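Local coordinates for hypothetical protein TT1561 (PDB 1UF3) that is of unknown function but binds calcium ions and, as a member of the calcineurin-like metallophosphoesterase superfamily, is probably a metal-dependent phosphoesterase, at residues R50-F55 against P72-I77; T66-G71 against N86-H91; W78-E83 against M94-E99. All blocks are in the same frame, centred on the assembly; numbering follows the deposited sequence.

Interaction 1: R50-F55 against P72-I77. With CA (calcium ion), chain I.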
loop_
_atom_site.group_PDB
_atom_site.type_symbol
_atom_site.label_atom_id
_atom_site.label_comp_id
_atom_site.label_asym_id
_atom_site.label_seq_id
_atom_site.Cartn_x
_atom_site.Cartn_y
_atom_site.Cartn_z
ATOM N N ARG A 50 9.589 36.459 -4.438
ATOM C CA ARG A 50 8.208 35.999 -4.446
ATOM C C ARG A 50 7.853 35.063 -5.591
ATOM O O ARG A 50 6.941 34.249 -5.462
ATOM C CB ARG A 50 7.235 37.183 -4.434
ATOM C CG ARG A 50 7.402 38.168 -5.586
ATOM C CD ARG A 50 6.345 39.290 -5.527
ATOM N NE ARG A 50 5.999 39.650 -4.149
ATOM C CZ ARG A 50 4.988 39.114 -3.467
ATOM N NH1 ARG A 50 4.211 38.197 -4.033
ATOM N NH2 ARG A 50 4.766 39.474 -2.206
ATOM N N ASP A 51 8.566 35.180 -6.709
ATOM C CA ASP A 51 8.302 34.324 -7.863
ATOM C C ASP A 51 8.809 32.905 -7.571
ATOM O O ASP A 51 8.150 31.915 -7.882
ATOM C CB ASP A 51 9.017 34.890 -9.103
ATOM C CG ASP A 51 8.610 36.328 -9.410
ATOM O OD1 ASP A 51 7.406 36.545 -9.599
ATOM O OD2 ASP A 51 9.489 37.220 -9.467
ATOM N N TYR A 52 9.990 32.815 -6.981
ATOM C CA TYR A 52 10.555 31.513 -6.649
ATOM C C TYR A 52 9.643 30.835 -5.631
ATOM O O TYR A 52 9.414 29.625 -5.689
ATOM C CB TYR A 52 11.975 31.685 -6.103
ATOM C CG TYR A 52 12.992 31.941 -7.202
ATOM C CD1 TYR A 52 13.452 33.227 -7.477
ATOM C CD2 TYR A 52 13.476 30.891 -7.986
ATOM C CE1 TYR A 52 14.363 33.462 -8.496
ATOM C CE2 TYR A 52 14.392 31.113 -9.010
ATOM C CZ TYR A 52 14.832 32.395 -9.264
ATOM O OH TYR A 52 15.730 32.618 -10.289
ATOM N N ALA A 53 9.076 31.624 -4.723
ATOM C CA ALA A 53 8.185 31.059 -3.726
ATOM C C ALA A 53 6.964 30.423 -4.378
ATOM O O ALA A 53 6.533 29.341 -3.969
ATOM C CB ALA A 53 7.771 32.126 -2.725
ATOM N N ALA A 54 6.402 31.066 -5.405
ATOM C CA ALA A 54 5.228 30.497 -6.069
ATOM C C ALA A 54 5.608 29.206 -6.810
ATOM O O ALA A 54 4.855 28.236 -6.812
ATOM C CB ALA A 54 4.621 31.519 -7.045
ATOM N N PHE A 55 6.781 29.234 -7.445
ATOM C CA PHE A 55 7.342 28.094 -8.185
ATOM C C PHE A 55 7.471 26.872 -7.225
ATOM O O PHE A 55 6.960 25.799 -7.491
ATOM C CB PHE A 55 8.728 28.488 -8.716
ATOM C CG PHE A 55 9.380 27.437 -9.562
ATOM C CD1 PHE A 55 9.228 27.450 -10.950
ATOM C CD2 PHE A 55 10.157 26.431 -8.976
ATOM C CE1 PHE A 55 9.845 26.473 -11.753
ATOM C CE2 PHE A 55 10.775 25.452 -9.763
ATOM C CZ PHE A 55 10.619 25.473 -11.157
ATOM N N PRO A 72 21.713 29.646 -15.505
ATOM C CA PRO A 72 22.489 30.890 -15.583
ATOM C C PRO A 72 21.678 32.159 -15.257
ATOM O O PRO A 72 22.234 33.143 -14.817
ATOM C CB PRO A 72 23.016 30.887 -17.030
ATOM C CG PRO A 72 23.033 29.388 -17.383
ATOM C CD PRO A 72 21.754 28.907 -16.779
ATOM N N GLN A 73 20.372 32.123 -15.457
ATOM C CA GLN A 73 19.531 33.283 -15.173
ATOM C C GLN A 73 18.885 33.378 -13.758
ATOM O O GLN A 73 18.216 34.367 -13.441
ATOM C CB GLN A 73 18.439 33.375 -16.239
ATOM C CG GLN A 73 18.950 33.815 -17.610
ATOM C CD GLN A 73 17.816 34.010 -18.601
ATOM O OE1 GLN A 73 16.841 34.693 -18.299
ATOM N NE2 GLN A 73 17.935 33.405 -19.784
ATOM N N ASP A 74 19.092 32.364 -12.918
ATOM C CA ASP A 74 18.518 32.349 -11.569
ATOM C C ASP A 74 19.355 33.191 -10.605
ATOM O O ASP A 74 19.813 32.703 -9.564
ATOM C CB ASP A 74 18.414 30.897 -11.061
ATOM C CG ASP A 74 17.313 30.122 -11.742
ATOM O OD1 ASP A 74 16.134 30.547 -11.664
ATOM O OD2 ASP A 74 17.613 29.079 -12.366
ATOM N N ALA A 75 19.539 34.467 -10.946
ATOM C CA ALA A 75 20.345 35.368 -10.130
ATOM C C ALA A 75 19.584 36.609 -9.619
ATOM O O ALA A 75 18.564 37.023 -10.191
ATOM C CB ALA A 75 21.593 35.791 -10.932
ATOM N N PRO A 76 20.038 37.183 -8.494
ATOM C CA PRO A 76 21.187 36.744 -7.696
ATOM C C PRO A 76 20.933 35.375 -7.034
ATOM O O PRO A 76 19.790 34.981 -6.786
ATOM C CB PRO A 76 21.355 37.878 -6.683
ATOM C CG PRO A 76 19.938 38.326 -6.472
ATOM C CD PRO A 76 19.397 38.358 -7.885
ATOM N N ILE A 77 22.020 34.666 -6.767
ATOM C CA ILE A 77 21.979 33.329 -6.185
ATOM C C ILE A 77 21.179 33.238 -4.882
ATOM O O ILE A 77 20.453 32.276 -4.650
ATOM C CB ILE A 77 23.444 32.822 -5.940
ATOM C CG1 ILE A 77 23.456 31.389 -5.385
ATOM C CG2 ILE A 77 24.142 33.739 -4.964
ATOM C CD1 ILE A 77 22.981 30.336 -6.349
HETATM CA CA CA I . 16.276 37.475 -10.393
HETATM O O HOH W 1 15.712 35.283 -11.417
HETATM O O HOH W 2 16.174 36.092 -8.265
HETATM O O HOH W 3 16.041 39.200 -8.634
HETATM O O HOH W 4 16.882 40.188 -10.743
#

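Interaction 2: T66-G71 against N86-H91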
loop_
_atom_site.group_PDB
_atom_site.type_symbol
_atom_site.label_atom_id
_atom_site.label_comp_id
_atom_site.label_asym_id
_atom_site.label_seq_id
_atom_site.Cartn_x
_atom_site.Cartn_y
_atom_site.Cartn_z
ATOM N N THR A 66 12.735 15.177 -4.679
ATOM C CA THR A 66 12.920 16.115 -5.788
ATOM C C THR A 66 14.258 16.829 -5.686
ATOM O O THR A 66 14.645 17.303 -4.623
ATOM C CB THR A 66 11.774 17.159 -5.807
ATOM O OG1 THR A 66 10.526 16.474 -5.921
ATOM C CG2 THR A 66 11.906 18.131 -6.985
ATOM N N ALA A 67 14.982 16.896 -6.796
ATOM C CA ALA A 67 16.263 17.572 -6.777
ATOM C C ALA A 67 16.301 18.570 -7.907
ATOM O O ALA A 67 15.760 18.329 -8.983
ATOM C CB ALA A 67 17.419 16.565 -6.933
ATOM N N TYR A 68 16.972 19.685 -7.674
ATOM C CA TYR A 68 17.067 20.697 -8.707
ATOM C C TYR A 68 18.322 21.531 -8.565
ATOM O O TYR A 68 18.964 21.544 -7.498
ATOM C CB TYR A 68 15.800 21.600 -8.701
ATOM C CG TYR A 68 15.217 21.899 -7.321
ATOM C CD1 TYR A 68 14.091 21.211 -6.845
ATOM C CD2 TYR A 68 15.826 22.826 -6.470
ATOM C CE1 TYR A 68 13.585 21.440 -5.524
ATOM C CE2 TYR A 68 15.336 23.059 -5.158
ATOM C CZ TYR A 68 14.228 22.358 -4.699
ATOM O OH TYR A 68 13.829 22.522 -3.387
ATOM N N VAL A 69 18.722 22.166 -9.669
ATOM C CA VAL A 69 19.865 23.069 -9.666
ATOM C C VAL A 69 19.398 24.306 -10.452
ATOM O O VAL A 69 18.505 24.228 -11.308
ATOM C CB VAL A 69 21.132 22.460 -10.310
ATOM C CG1 VAL A 69 21.529 21.194 -9.571
ATOM C CG2 VAL A 69 20.905 22.188 -11.779
ATOM N N PRO A 70 19.973 25.465 -10.147
ATOM C CA PRO A 70 19.573 26.689 -10.843
ATOM C C PRO A 70 20.266 26.832 -12.203
ATOM O O PRO A 70 21.252 26.132 -12.491
ATOM C CB PRO A 70 19.989 27.770 -9.861
ATOM C CG PRO A 70 21.306 27.214 -9.333
ATOM C CD PRO A 70 21.024 25.734 -9.138
ATOM N N GLY A 71 19.741 27.731 -13.034
ATOM C CA GLY A 71 20.334 27.975 -14.342
ATOM C C GLY A 71 21.121 29.276 -14.356
ATOM O O GLY A 71 21.210 29.967 -13.332
ATOM N N ASN A 86 13.483 27.918 2.347
ATOM C CA ASN A 86 12.144 28.039 2.953
ATOM C C ASN A 86 11.233 26.826 2.692
ATOM O O ASN A 86 10.657 26.255 3.621
ATOM C CB ASN A 86 11.395 29.301 2.440
ATOM C CG ASN A 86 12.048 30.609 2.887
ATOM O OD1 ASN A 86 12.798 30.642 3.862
ATOM N ND2 ASN A 86 11.756 31.696 2.170
ATOM N N VAL A 87 11.065 26.436 1.432
ATOM C CA VAL A 87 10.188 25.297 1.158
ATOM C C VAL A 87 10.782 23.977 1.688
ATOM O O VAL A 87 10.052 23.097 2.097
ATOM C CB VAL A 87 9.918 25.112 -0.361
ATOM C CG1 VAL A 87 11.147 24.584 -1.049
ATOM C CG2 VAL A 87 8.765 24.171 -0.567
ATOM N N GLU A 88 12.097 23.872 1.693
ATOM C CA GLU A 88 12.754 22.636 2.132
ATOM C C GLU A 88 12.702 22.420 3.640
ATOM O O GLU A 88 12.972 21.332 4.124
ATOM C CB GLU A 88 14.197 22.629 1.646
ATOM C CG GLU A 88 14.288 22.469 0.123
ATOM C CD GLU A 88 15.671 22.735 -0.435
ATOM O OE1 GLU A 88 16.668 22.601 0.310
ATOM O OE2 GLU A 88 15.763 23.062 -1.637
ATOM N N LEU A 89 12.374 23.464 4.390
ATOM C CA LEU A 89 12.263 23.308 5.833
ATOM C C LEU A 89 11.132 22.365 6.157
ATOM O O LEU A 89 11.299 21.449 6.951
ATOM C CB LEU A 89 11.985 24.644 6.516
ATOM C CG LEU A 89 13.194 25.557 6.613
ATOM C CD1 LEU A 89 12.760 26.976 7.061
ATOM C CD2 LEU A 89 14.166 24.949 7.605
ATOM N N VAL A 90 9.974 22.591 5.539
ATOM C CA VAL A 90 8.819 21.767 5.819
ATOM C C VAL A 90 8.511 20.688 4.790
ATOM O O VAL A 90 7.617 19.879 5.010
ATOM C CB VAL A 90 7.565 22.642 6.060
ATOM C CG1 VAL A 90 7.691 23.331 7.425
ATOM C CG2 VAL A 90 7.438 23.689 4.962
ATOM N N HIS A 91 9.207 20.707 3.649
ATOM C CA HIS A 91 9.037 19.661 2.648
ATOM C C HIS A 91 10.454 19.207 2.432
ATOM O O HIS A 91 11.055 19.482 1.376
ATOM C CB HIS A 91 8.454 20.206 1.351
ATOM C CG HIS A 91 6.966 20.317 1.367
ATOM N ND1 HIS A 91 6.135 19.245 1.111
ATOM C CD2 HIS A 91 6.155 21.370 1.631
ATOM C CE1 HIS A 91 4.877 19.636 1.213
ATOM N NE2 HIS A 91 4.863 20.920 1.528
#

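Interaction 3: W78-E83 against M94-E99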
loop_
_atom_site.group_PDB
_atom_site.type_symbol
_atom_site.label_atom_id
_atom_site.label_comp_id
_atom_site.label_asym_id
_atom_site.label_seq_id
_atom_site.Cartn_x
_atom_site.Cartn_y
_atom_site.Cartn_z
ATOM N N TRP A 78 21.293 34.259 -4.045
ATOM C CA TRP A 78 20.629 34.262 -2.752
ATOM C C TRP A 78 19.116 34.257 -2.749
ATOM O O TRP A 78 18.512 33.827 -1.754
ATOM C CB TRP A 78 21.169 35.423 -1.905
ATOM C CG TRP A 78 22.687 35.432 -1.825
ATOM C CD1 TRP A 78 23.516 36.411 -2.281
ATOM C CD2 TRP A 78 23.542 34.436 -1.220
ATOM N NE1 TRP A 78 24.824 36.095 -2.004
ATOM C CE2 TRP A 78 24.870 34.891 -1.353
ATOM C CE3 TRP A 78 23.307 33.212 -0.575
ATOM C CZ2 TRP A 78 25.973 34.168 -0.871
ATOM C CZ3 TRP A 78 24.411 32.483 -0.087
ATOM C CH2 TRP A 78 25.724 32.969 -0.241
ATOM N N GLU A 79 18.485 34.716 -3.831
ATOM C CA GLU A 79 17.023 34.701 -3.885
ATOM C C GLU A 79 16.539 33.271 -4.116
ATOM O O GLU A 79 15.633 32.776 -3.418
ATOM C CB GLU A 79 16.489 35.620 -4.995
ATOM C CG GLU A 79 16.868 37.083 -4.784
ATOM C CD GLU A 79 15.961 38.074 -5.526
ATOM O OE1 GLU A 79 16.064 39.270 -5.203
ATOM O OE2 GLU A 79 15.160 37.677 -6.409
ATOM N N TYR A 80 17.122 32.620 -5.118
ATOM C CA TYR A 80 16.801 31.218 -5.407
ATOM C C TYR A 80 17.092 30.431 -4.113
ATOM O O TYR A 80 16.241 29.696 -3.626
ATOM C CB TYR A 80 17.702 30.690 -6.547
ATOM C CG TYR A 80 17.944 29.164 -6.579
ATOM C CD1 TYR A 80 17.010 28.298 -7.155
ATOM C CD2 TYR A 80 19.111 28.608 -6.049
ATOM C CE1 TYR A 80 17.231 26.912 -7.209
ATOM C CE2 TYR A 80 19.346 27.212 -6.100
ATOM C CZ TYR A 80 18.405 26.376 -6.684
ATOM O OH TYR A 80 18.632 25.007 -6.788
ATOM N N LEU A 81 18.284 30.627 -3.554
ATOM C CA LEU A 81 18.696 29.904 -2.349
ATOM C C LEU A 81 17.777 30.084 -1.127
ATOM O O LEU A 81 17.476 29.112 -0.417
ATOM C CB LEU A 81 20.127 30.283 -1.959
ATOM C CG LEU A 81 20.821 29.262 -1.033
ATOM C CD1 LEU A 81 21.074 27.965 -1.836
ATOM C CD2 LEU A 81 22.149 29.797 -0.498
ATOM N N ARG A 82 17.321 31.306 -0.875
ATOM C CA ARG A 82 16.463 31.526 0.281
ATOM C C ARG A 82 15.123 30.855 0.179
ATOM O O ARG A 82 14.620 30.288 1.165
ATOM C CB ARG A 82 16.228 33.010 0.544
ATOM C CG ARG A 82 15.518 33.234 1.895
ATOM C CD ARG A 82 15.929 34.544 2.538
ATOM N NE ARG A 82 15.545 34.575 3.949
ATOM C CZ ARG A 82 15.611 35.653 4.724
ATOM N NH1 ARG A 82 16.046 36.809 4.237
ATOM N NH2 ARG A 82 15.251 35.570 5.995
ATOM N N GLU A 83 14.528 30.939 -1.008
ATOM C CA GLU A 83 13.230 30.350 -1.238
ATOM C C GLU A 83 13.305 28.820 -1.273
ATOM O O GLU A 83 12.323 28.145 -0.954
ATOM C CB GLU A 83 12.619 30.907 -2.533
ATOM C CG GLU A 83 12.329 32.414 -2.456
ATOM C CD GLU A 83 11.380 32.762 -1.312
ATOM O OE1 GLU A 83 11.494 33.877 -0.758
ATOM O OE2 GLU A 83 10.511 31.929 -0.972
HETATM N N MSE A 94 12.359 17.750 -0.733
HETATM C CA MSE A 94 12.810 18.588 -1.855
HETATM C C MSE A 94 14.207 19.012 -1.543
HETATM O O MSE A 94 14.562 19.187 -0.375
HETATM C CB MSE A 94 11.930 19.834 -2.006
HETATM C CG MSE A 94 10.508 19.494 -2.230
HETATM SE SE MSE A 94 9.358 21.068 -2.137
HETATM C CE MSE A 94 9.936 21.875 -3.838
ATOM N N ARG A 95 15.009 19.216 -2.574
ATOM C CA ARG A 95 16.375 19.572 -2.331
ATOM C C ARG A 95 17.132 20.230 -3.478
ATOM O O ARG A 95 17.267 19.659 -4.570
ATOM C CB ARG A 95 17.149 18.307 -1.901
ATOM C CG ARG A 95 18.602 18.543 -1.483
ATOM C CD ARG A 95 18.727 19.572 -0.331
ATOM N NE ARG A 95 19.907 19.357 0.504
ATOM C CZ ARG A 95 20.814 20.281 0.819
ATOM N NH1 ARG A 95 20.709 21.520 0.367
ATOM N NH2 ARG A 95 21.825 19.967 1.622
ATOM N N ASN A 96 17.634 21.431 -3.203
ATOM C CA ASN A 96 18.470 22.140 -4.140
ATOM C C ASN A 96 19.806 21.433 -3.930
ATOM O O ASN A 96 20.344 21.476 -2.830
ATOM C CB ASN A 96 18.614 23.609 -3.727
ATOM C CG ASN A 96 19.976 24.133 -3.991
ATOM O OD1 ASN A 96 20.495 23.974 -5.091
ATOM N ND2 ASN A 96 20.588 24.766 -2.987
ATOM N N VAL A 97 20.325 20.770 -4.961
ATOM C CA VAL A 97 21.596 20.063 -4.829
ATOM C C VAL A 97 22.784 20.840 -5.386
ATOM O O VAL A 97 23.898 20.322 -5.467
ATOM C CB VAL A 97 21.519 18.630 -5.461
ATOM C CG1 VAL A 97 20.572 17.736 -4.612
ATOM C CG2 VAL A 97 20.997 18.696 -6.896
ATOM N N HIS A 98 22.556 22.110 -5.715
ATOM C CA HIS A 98 23.621 22.971 -6.239
ATOM C C HIS A 98 24.772 23.083 -5.218
ATOM O O HIS A 98 24.599 23.588 -4.112
ATOM C CB HIS A 98 23.037 24.363 -6.587
ATOM C CG HIS A 98 24.048 25.339 -7.116
ATOM N ND1 HIS A 98 24.806 25.097 -8.247
ATOM C CD2 HIS A 98 24.458 26.542 -6.643
ATOM C CE1 HIS A 98 25.642 26.105 -8.440
ATOM N NE2 HIS A 98 25.451 26.993 -7.482
ATOM N N GLU A 99 25.939 22.580 -5.606
ATOM C CA GLU A 99 27.173 22.558 -4.803
ATOM C C GLU A 99 27.054 21.639 -3.585
ATOM O O GLU A 99 27.934 21.610 -2.732
ATOM C CB GLU A 99 27.585 23.958 -4.311
ATOM C CG GLU A 99 27.511 25.084 -5.338
ATOM C CD GLU A 99 27.944 26.425 -4.740
ATOM O OE1 GLU A 99 27.771 26.627 -3.521
ATOM O OE2 GLU A 99 28.457 27.282 -5.483
#

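Interaction 1: R50-F55 against P72-I77
Tyr52 OH donates a hydrogen bond to Asp74 OD1, 2.5 Å away. The carboxylate oxygen lies at the edge of the phenol ring, in its plane, and also comes within 3.2 Å of Tyr52 CE2. OD1 accepts on its anti lone pair, the one turned away from OD2. Ring and carboxylate planes stand 60° apart. Tyr52 CG lies opposite its carbonyl carbon, chi1 -78°, which carries the ring toward the loop. The hydroxyl has a second partner, water 1, which donates to Tyr52 OH at 2.9 Å. The same water is a ligand of the calcium ion, at 2.5 Å, and makes a weak bond to Gln73 O. Ala75 O binds the calcium directly at 2.3 Å, and three more waters join it. The loop 72-77 leads from strand 66-69 of the metallophosphoesterase fold into helix 77-90, with a cis peptide bond before Pro76. Asp74 centres an inverse gamma turn, with a weak bond from Ala75 N to Gln73 O. Both carboxylate oxygens are gripped by backbone: OD1 also accepts from Met43 N, and OD2 from Leu42 N and Gly71 N. Lys45 O and Ala47 O complete the calcium site, and Gln73 OE1 accepts from Lys45 N.

Interaction 2: T66-G71 against N86-H91
Tyr68 and Glu88 reach for each other from opposite directions, the tyrosine from strand 66-69 and the glutamate from helix 77-90. They meet in one hydrogen bond, from Tyr68 OH to Glu88 OE2 at 2.7 Å. The ring and carboxylate planes are turned 50° apart. OE2 sits obliquely to the ring, 3.5 Å from both CZ and CE2. On the acceptor, the hydroxyl comes from the anti side and lies 19° out of the carboxylate plane. Tyr68 CG lies between its backbone N and carbonyl carbon, chi1 36°, and this sends the ring from the strand toward the helix. The Glu88 chain is extended beyond CG and carries the carboxylate out to the phenol. Val87 adds a light touch, its CG1 4.1 Å from Tyr68 OH.

The two elements open a beta-alpha-beta unit: strand 66-69, helix 77-90, then strand 94-96, which lies parallel beside 66-69 in the sheet. Glu88 OE2 also accepts from the backbone N of Asn96, so one oxygen links both strands to the helix between them. Across the subunit interface, Glu88 OE1 forms a salt bridge with Lys141 of a neighbouring subunit, which probably helps to keep the buried carboxylate charged, and a hydrogen bond with Tyr138 of that subunit. On the strand side, the Tyr68 ring meets the ring of Phe56 from helix 49-59.

Interaction 3: W78-E83 against M94-E99
Asn96 OD1 accepts a hydrogen bond from Tyr80 OH at 2.7 Å, joining strand 94-96 to helix 77-90, the last two elements of a beta-alpha-beta unit. Asn96 carries the main contact. The tyrosine ring and the amide stand nearly perpendicular, 79° apart, with OD1 at the ring edge. The hydroxyl comes from above the carbonyl plane, at a C=O...O angle of 103°. Tyr80 CG is anti to the backbone N (chi1 155°), which sends the ring from the helix toward the strand. Asn96 ND2 lies 3.4 Å from Leu81 CD1 and is hydrogen-bonded to Tyr138 of a neighbouring subunit. An Asx turn follows, in which His98 N meets Asn96 OD1 at 2.8 Å, from the opposite face of the amide to Tyr80 OH. With an alanine here in place of Asn96, the buried Tyr80 hydroxyl would probably lose its acceptor, Tyr138 of the neighbouring subunit its amide partner, and the turn to His98 its closing bond. The His98 ring bonds through ND1 to Gly114 N and through NE2 to Tyr131 OH. Glu99 CG sits 3.5 Å above the centre of one face of the His98 ring.

Overall arrangement
Helix 49-59 comes first. Interaction 1 closes the loop from it, through strand 66-69, to the calcium-binding loop 72-77. Interaction 2 starts on strand 66-69, inside that loop, and ends on helix 77-90, beyond it, so interactions 1 and 2 cross. Interaction 3 leaves the same helix nearer its start and closes on strand 94-96, so it crosses interaction 2 and follows interaction 1 in series. Interactions 2 and 3 hold one helix against two neighbouring parallel strands. Interactions 1 and 3 also touch, where Tyr52 and Ala53 pack on Glu83. Together they tie helix 49-59, the calcium loop and helix 77-90 to the 94-96 edge of the sheet.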